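Local coordinates for protein orotidine 5'-phosphate decarboxylase (Pyrococcus horikoshii, PDB 2CZD) that probably catalyses the decarboxylation of orotidine 5'-monophosphate to UMP, the closing step of de novo UMP synthesis, working as a homodimer, at residues I28-P33 / I54-K59; L58-I63 / V82-F87. One frame throughout, in Å; residues are numbered along the deposited sequence.

Interaction 1 (I28-P33 / I54-K59)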
loop_
_atom_site.group_PDB
_atom_site.type_symbol
_atom_site.label_atom_id
_atom_site.label_comp_id
_atom_site.label_asym_id
_atom_site.label_seq_id
_atom_site.Cartn_x
_atom_site.Cartn_y
_atom_site.Cartn_z
ATOM N N ILE B 28 -6.131 -15.669 10.069
ATOM C CA ILE B 28 -4.902 -15.036 10.506
ATOM C C ILE B 28 -4.721 -13.873 9.541
ATOM O O ILE B 28 -4.870 -14.040 8.325
ATOM C CB ILE B 28 -3.696 -15.972 10.353
ATOM C CG1 ILE B 28 -3.875 -17.189 11.265
ATOM C CG2 ILE B 28 -2.413 -15.223 10.671
ATOM C CD1 ILE B 28 -2.903 -18.324 10.955
ATOM N N LYS B 29 -4.438 -12.698 10.080
ATOM C CA LYS B 29 -4.205 -11.521 9.243
ATOM C C LYS B 29 -2.721 -11.138 9.312
ATOM O O LYS B 29 -2.148 -10.995 10.405
ATOM C CB LYS B 29 -5.075 -10.345 9.720
ATOM C CG LYS B 29 -4.894 -9.060 8.887
ATOM C CD LYS B 29 -5.870 -7.994 9.377
ATOM C CE LYS B 29 -5.395 -7.315 10.676
ATOM N NZ LYS B 29 -4.144 -6.520 10.466
ATOM N N VAL B 30 -2.097 -10.982 8.151
ATOM C CA VAL B 30 -0.688 -10.612 8.100
ATOM C C VAL B 30 -0.556 -9.244 7.435
ATOM O O VAL B 30 -1.415 -8.842 6.650
ATOM C CB VAL B 30 0.159 -11.662 7.335
ATOM C CG1 VAL B 30 0.031 -13.032 8.023
ATOM C CG2 VAL B 30 -0.286 -11.744 5.878
ATOM N N ASN B 31 0.507 -8.520 7.757
ATOM C CA ASN B 31 0.692 -7.190 7.172
ATOM C C ASN B 31 2.007 -7.047 6.403
ATOM O O ASN B 31 2.765 -8.005 6.286
ATOM C CB ASN B 31 0.591 -6.123 8.265
ATOM C CG ASN B 31 1.614 -6.313 9.368
ATOM O OD1 ASN B 31 2.584 -7.044 9.215
ATOM N ND2 ASN B 31 1.411 -5.624 10.481
ATOM N N TRP B 32 2.263 -5.869 5.836
ATOM C CA TRP B 32 3.512 -5.687 5.099
ATOM C C TRP B 32 4.768 -5.893 5.975
ATOM O O TRP B 32 5.731 -6.517 5.536
ATOM C CB TRP B 32 3.555 -4.297 4.423
ATOM C CG TRP B 32 2.759 -4.169 3.123
ATOM C CD1 TRP B 32 1.813 -3.220 2.845
ATOM C CD2 TRP B 32 2.942 -4.913 1.908
ATOM N NE1 TRP B 32 1.403 -3.322 1.537
ATOM C CE2 TRP B 32 2.078 -4.347 0.934
ATOM C CE3 TRP B 32 3.752 -5.992 1.544
ATOM C CZ2 TRP B 32 2.006 -4.822 -0.375
ATOM C CZ3 TRP B 32 3.681 -6.473 0.222
ATOM C CH2 TRP B 32 2.809 -5.878 -0.718
ATOM N N PRO B 33 4.770 -5.383 7.219
ATOM C CA PRO B 33 5.970 -5.586 8.046
ATOM C C PRO B 33 6.384 -7.056 8.169
ATOM O O PRO B 33 7.569 -7.376 8.084
ATOM C CB PRO B 33 5.575 -4.977 9.393
ATOM C CG PRO B 33 4.713 -3.778 8.961
ATOM C CD PRO B 33 3.900 -4.326 7.774
ATOM N N ILE B 54 -6.031 -17.088 5.502
ATOM C CA ILE B 54 -5.177 -15.915 5.657
ATOM C C ILE B 54 -5.661 -14.656 4.967
ATOM O O ILE B 54 -6.065 -14.685 3.802
ATOM C CB ILE B 54 -3.745 -16.224 5.137
ATOM C CG1 ILE B 54 -3.134 -17.364 5.962
ATOM C CG2 ILE B 54 -2.862 -14.984 5.223
ATOM C CD1 ILE B 54 -1.841 -17.894 5.383
ATOM N N ILE B 55 -5.661 -13.562 5.718
ATOM C CA ILE B 55 -5.996 -12.261 5.164
ATOM C C ILE B 55 -4.689 -11.477 5.043
ATOM O O ILE B 55 -3.947 -11.347 6.021
ATOM C CB ILE B 55 -6.914 -11.441 6.089
ATOM C CG1 ILE B 55 -8.266 -12.120 6.227
ATOM C CG2 ILE B 55 -7.115 -10.009 5.502
ATOM C CD1 ILE B 55 -9.109 -11.548 7.407
ATOM N N ALA B 56 -4.396 -10.949 3.855
ATOM C CA ALA B 56 -3.200 -10.126 3.668
ATOM C C ALA B 56 -3.669 -8.670 3.745
ATOM O O ALA B 56 -4.328 -8.165 2.816
ATOM C CB ALA B 56 -2.540 -10.423 2.310
ATOM N N ASP B 57 -3.367 -8.032 4.875
ATOM C CA ASP B 57 -3.772 -6.657 5.167
ATOM C C ASP B 57 -2.763 -5.741 4.492
ATOM O O ASP B 57 -1.877 -5.169 5.139
ATOM C CB ASP B 57 -3.782 -6.435 6.690
ATOM C CG ASP B 57 -4.391 -5.104 7.081
ATOM O OD1 ASP B 57 -4.631 -4.276 6.183
ATOM O OD2 ASP B 57 -4.617 -4.872 8.288
ATOM N N LEU B 58 -2.900 -5.631 3.177
ATOM C CA LEU B 58 -1.977 -4.790 2.406
ATOM C C LEU B 58 -2.494 -3.381 2.135
ATOM O O LEU B 58 -1.693 -2.471 1.912
ATOM C CB LEU B 58 -1.660 -5.457 1.071
ATOM C CG LEU B 58 -1.288 -6.937 1.155
ATOM C CD1 LEU B 58 -0.921 -7.435 -0.251
ATOM C CD2 LEU B 58 -0.127 -7.130 2.118
ATOM N N LYS B 59 -3.817 -3.203 2.179
ATOM C CA LYS B 59 -4.463 -1.913 1.875
ATOM C C LYS B 59 -3.911 -1.413 0.548
ATOM O O LYS B 59 -3.420 -0.280 0.425
ATOM C CB LYS B 59 -4.243 -0.894 2.993
ATOM C CG LYS B 59 -4.923 -1.309 4.296
ATOM C CD LYS B 59 -4.976 -0.171 5.321
ATOM C CE LYS B 59 -5.601 -0.601 6.662
ATOM N NZ LYS B 59 -4.779 -1.644 7.370
HETATM O O HOH W 1 0.488 -3.526 6.011
HETATM O O HOH W 2 -0.051 -1.369 -0.124
#
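Lys29 lies across Asp57 on the inward-facing side of two neighbouring parallel barrel strands, its NZ 2.8 Å from Asp57 OD2 in a salt bridge that uses the anti lone pair of this oxygen. Asp57 OD1 is met from its syn side by Lys59 NZ at 2.9 Å, about 20° out of the carboxylate plane, so that two lysine NZ atoms grip one carboxylate and hold its rotation. With CG trans to the backbone N (chi1 -180°), Lys29 brings CG to 3.6 Å from Asp57 CB, and bends at its last two torsions then turn NZ to the oxygen. This is the lysine–aspartate–lysine array of OMP decarboxylases: Lys29 and Asp57 are assigned to the substrate site and Lys59 as the proton donor, and Asp62 of the second subunit adds another carboxylate to Lys59.

Trp32 and Leu58 cross nearly at right angles. Leu58 CD2 stands over the six-membered ring of Trp32, 3.8 Å from its centroid and 14° off the normal, a CH-pi contact. The indole NE1 makes a weak, bent hydrogen bond of 3.2 Å to Leu58 O, and a water at the ring edge bridges the same two atoms. An alanine in place of the tryptophan would probably leave Leu58 CD2 without its aromatic floor and open a gap beside the dimer interface, where the indole stacks on Trp32 of the second subunit.

Three backbone hydrogen bonds, from Ile55 N, Val30 N and Asp57 N, tie the strands together. On their outward face Val30 CG2 packs 4.2 Å from Ile54 CG2; helix 41-50 covers this pair, helix 64-76 lies against Ala56, Leu58 and Trp32, and strand 81-85 flanks Ile55 and Asp57.

Interaction 2 (L58-I63 / V82-F87)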
loop_
_atom_site.group_PDB
_atom_site.type_symbol
_atom_site.label_atom_id
_atom_site.label_comp_id
_atom_site.label_asym_id
_atom_site.label_seq_id
_atom_site.Cartn_x
_atom_site.Cartn_y
_atom_site.Cartn_z
ATOM N N LEU B 58 -2.900 -5.631 3.177
ATOM C CA LEU B 58 -1.977 -4.790 2.406
ATOM C C LEU B 58 -2.494 -3.381 2.135
ATOM O O LEU B 58 -1.693 -2.471 1.912
ATOM C CB LEU B 58 -1.660 -5.457 1.071
ATOM C CG LEU B 58 -1.288 -6.937 1.155
ATOM C CD1 LEU B 58 -0.921 -7.435 -0.251
ATOM C CD2 LEU B 58 -0.127 -7.130 2.118
ATOM N N LYS B 59 -3.817 -3.203 2.179
ATOM C CA LYS B 59 -4.463 -1.913 1.875
ATOM C C LYS B 59 -3.911 -1.413 0.548
ATOM O O LYS B 59 -3.420 -0.280 0.425
ATOM C CB LYS B 59 -4.243 -0.894 2.993
ATOM C CG LYS B 59 -4.923 -1.309 4.296
ATOM C CD LYS B 59 -4.976 -0.171 5.321
ATOM C CE LYS B 59 -5.601 -0.601 6.662
ATOM N NZ LYS B 59 -4.779 -1.644 7.370
ATOM N N LEU B 60 -4.008 -2.282 -0.457
ATOM C CA LEU B 60 -3.483 -1.948 -1.784
ATOM C C LEU B 60 -4.126 -0.673 -2.310
ATOM O O LEU B 60 -5.354 -0.488 -2.229
ATOM C CB LEU B 60 -3.685 -3.093 -2.776
ATOM C CG LEU B 60 -2.883 -4.376 -2.477
ATOM C CD1 LEU B 60 -3.148 -5.382 -3.618
ATOM C CD2 LEU B 60 -1.384 -4.077 -2.304
ATOM N N ALA B 61 -3.275 0.189 -2.860
ATOM C CA ALA B 61 -3.702 1.501 -3.345
ATOM C C ALA B 61 -2.872 1.914 -4.564
ATOM O O ALA B 61 -2.523 3.085 -4.748
ATOM C CB ALA B 61 -3.522 2.519 -2.214
ATOM N N ASP B 62 -2.526 0.946 -5.391
ATOM C CA ASP B 62 -1.737 1.270 -6.569
ATOM C C ASP B 62 -2.589 1.266 -7.845
ATOM O O ASP B 62 -3.831 1.105 -7.803
ATOM C CB ASP B 62 -0.582 0.263 -6.700
ATOM C CG ASP B 62 0.713 0.923 -7.148
ATOM O OD1 ASP B 62 0.715 1.564 -8.214
ATOM O OD2 ASP B 62 1.731 0.804 -6.439
ATOM N N ILE B 63 -1.924 1.473 -8.986
ATOM C CA ILE B 63 -2.621 1.436 -10.264
ATOM C C ILE B 63 -3.095 -0.006 -10.497
ATOM O O ILE B 63 -2.541 -0.968 -9.939
ATOM C CB ILE B 63 -1.717 1.910 -11.424
ATOM C CG1 ILE B 63 -0.580 0.926 -11.673
ATOM C CG2 ILE B 63 -1.146 3.268 -11.077
ATOM C CD1 ILE B 63 0.312 1.340 -12.864
ATOM N N VAL B 82 -7.416 -10.374 0.319
ATOM C CA VAL B 82 -6.497 -9.247 0.316
ATOM C C VAL B 82 -7.316 -8.007 0.634
ATOM O O VAL B 82 -8.396 -7.809 0.058
ATOM C CB VAL B 82 -5.828 -9.047 -1.084
ATOM C CG1 VAL B 82 -5.108 -7.709 -1.130
ATOM C CG2 VAL B 82 -4.825 -10.175 -1.356
ATOM N N ILE B 83 -6.822 -7.199 1.580
ATOM C CA ILE B 83 -7.483 -5.932 1.918
ATOM C C ILE B 83 -7.024 -4.862 0.921
ATOM O O ILE B 83 -5.821 -4.651 0.718
ATOM C CB ILE B 83 -7.161 -5.509 3.363
ATOM C CG1 ILE B 83 -7.779 -6.540 4.307
ATOM C CG2 ILE B 83 -7.728 -4.095 3.673
ATOM C CD1 ILE B 83 -7.507 -6.303 5.814
ATOM N N VAL B 84 -7.993 -4.184 0.311
ATOM C CA VAL B 84 -7.711 -3.170 -0.696
ATOM C C VAL B 84 -8.459 -1.887 -0.393
ATOM O O VAL B 84 -9.556 -1.912 0.185
ATOM C CB VAL B 84 -8.146 -3.665 -2.101
ATOM C CG1 VAL B 84 -7.424 -4.943 -2.451
ATOM C CG2 VAL B 84 -9.662 -3.874 -2.120
ATOM N N HIS B 85 -7.860 -0.756 -0.745
ATOM C CA HIS B 85 -8.539 0.531 -0.549
ATOM C C HIS B 85 -9.582 0.715 -1.644
ATOM O O HIS B 85 -9.492 0.115 -2.718
ATOM C CB HIS B 85 -7.554 1.700 -0.669
ATOM C CG HIS B 85 -6.977 2.146 0.637
ATOM N ND1 HIS B 85 -7.724 2.786 1.601
ATOM C CD2 HIS B 85 -5.713 2.057 1.130
ATOM C CE1 HIS B 85 -6.950 3.075 2.633
ATOM N NE2 HIS B 85 -5.722 2.642 2.373
ATOM N N THR B 86 -10.565 1.554 -1.336
ATOM C CA THR B 86 -11.634 1.913 -2.263
ATOM C C THR B 86 -11.272 3.218 -2.985
ATOM O O THR B 86 -11.659 3.419 -4.137
ATOM C CB THR B 86 -12.958 2.169 -1.498
ATOM O OG1 THR B 86 -13.284 0.999 -0.743
ATOM C CG2 THR B 86 -14.112 2.436 -2.449
ATOM N N PHE B 87 -10.524 4.088 -2.293
ATOM C CA PHE B 87 -10.171 5.449 -2.763
ATOM C C PHE B 87 -9.543 5.559 -4.144
ATOM O O PHE B 87 -9.810 6.512 -4.869
ATOM C CB PHE B 87 -9.212 6.098 -1.725
ATOM C CG PHE B 87 -9.447 7.569 -1.437
ATOM C CD1 PHE B 87 -9.326 8.531 -2.430
ATOM C CD2 PHE B 87 -9.731 7.993 -0.139
ATOM C CE1 PHE B 87 -9.492 9.909 -2.129
ATOM C CE2 PHE B 87 -9.897 9.383 0.159
ATOM C CZ PHE B 87 -9.778 10.312 -0.842
#
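Leu60 fits against Val82 and Val84 on the helix-facing side of a beta-alpha-beta crossover of the TIM barrel, in which strand 53-60, helix 64-76 and strand 81-85 follow one another. Its CB rests 4.2 Å from Val84 CG1, while the far methyl CD1 comes 3.9 Å from Val82 CG1; one leucine thus spans the hollow between two valine bumps. Val82 turns CG1 trans to its backbone N (chi1 168°), where Leu58 CD1 also reaches it at 4.3 Å, so both leucines close on a single methyl group. Val96 of helix 90-97 packs on Leu60, Val82 and Val84, and Ile70 of helix 64-76 touches both leucines.

The barrel-lining side has a different relief. Ile83 runs alongside the stem of Lys59, both pointing the same way, with Ile83 CG2 4.0 Å from Lys59 CG; this shoulder flanks the aliphatic part of the active-site lysine. Farther along, the imidazole of His85 fills the recess beside Lys59 and Ala61. Its CD2 lies 3.8 Å from Lys59 CB and 4.0 Å from Ala61 CB, and Lys59 O approaches the same carbon at the ring edge. The polar end of the ring is used across the dimer, where His85 NE2 is hydrogen-bonded to Ala61 O of the second subunit; a segment assigned to the substrate site is thereby tied to the partner chain.

Lys59 has a left-handed backbone conformation, and between these two segments the parallel bridge is Leu60 with Val84. Two backbone bonds frame that pair. Leu60 N meets a lone pair of Ile83 O in the carbonyl plane at 3.2 Å, and His85 N donates to Leu60 O at 2.9 Å from a position tilted 18° out of the carbonyl plane.

Interactions 1 and 2 are successive seams of one closed eight-stranded parallel barrel, their centres about 12 Å apart. Strand 53-60 belongs to both: strand 27-31 pairs along one of its edges and strand 81-85 along the other, and the order of the segments in the chain matches the order of the strands in the sheet. Leu58 and Lys59 are common to the two contacts, which also touch directly, with Ile55 CG2 3.7 Å from Ile83 CG1. The middle strand thus presents residues assigned to substrate binding and proton donation between two neighbours. Because both contacts also touch the second subunit, the barrel wall at the active site is continuous with the dimer interface.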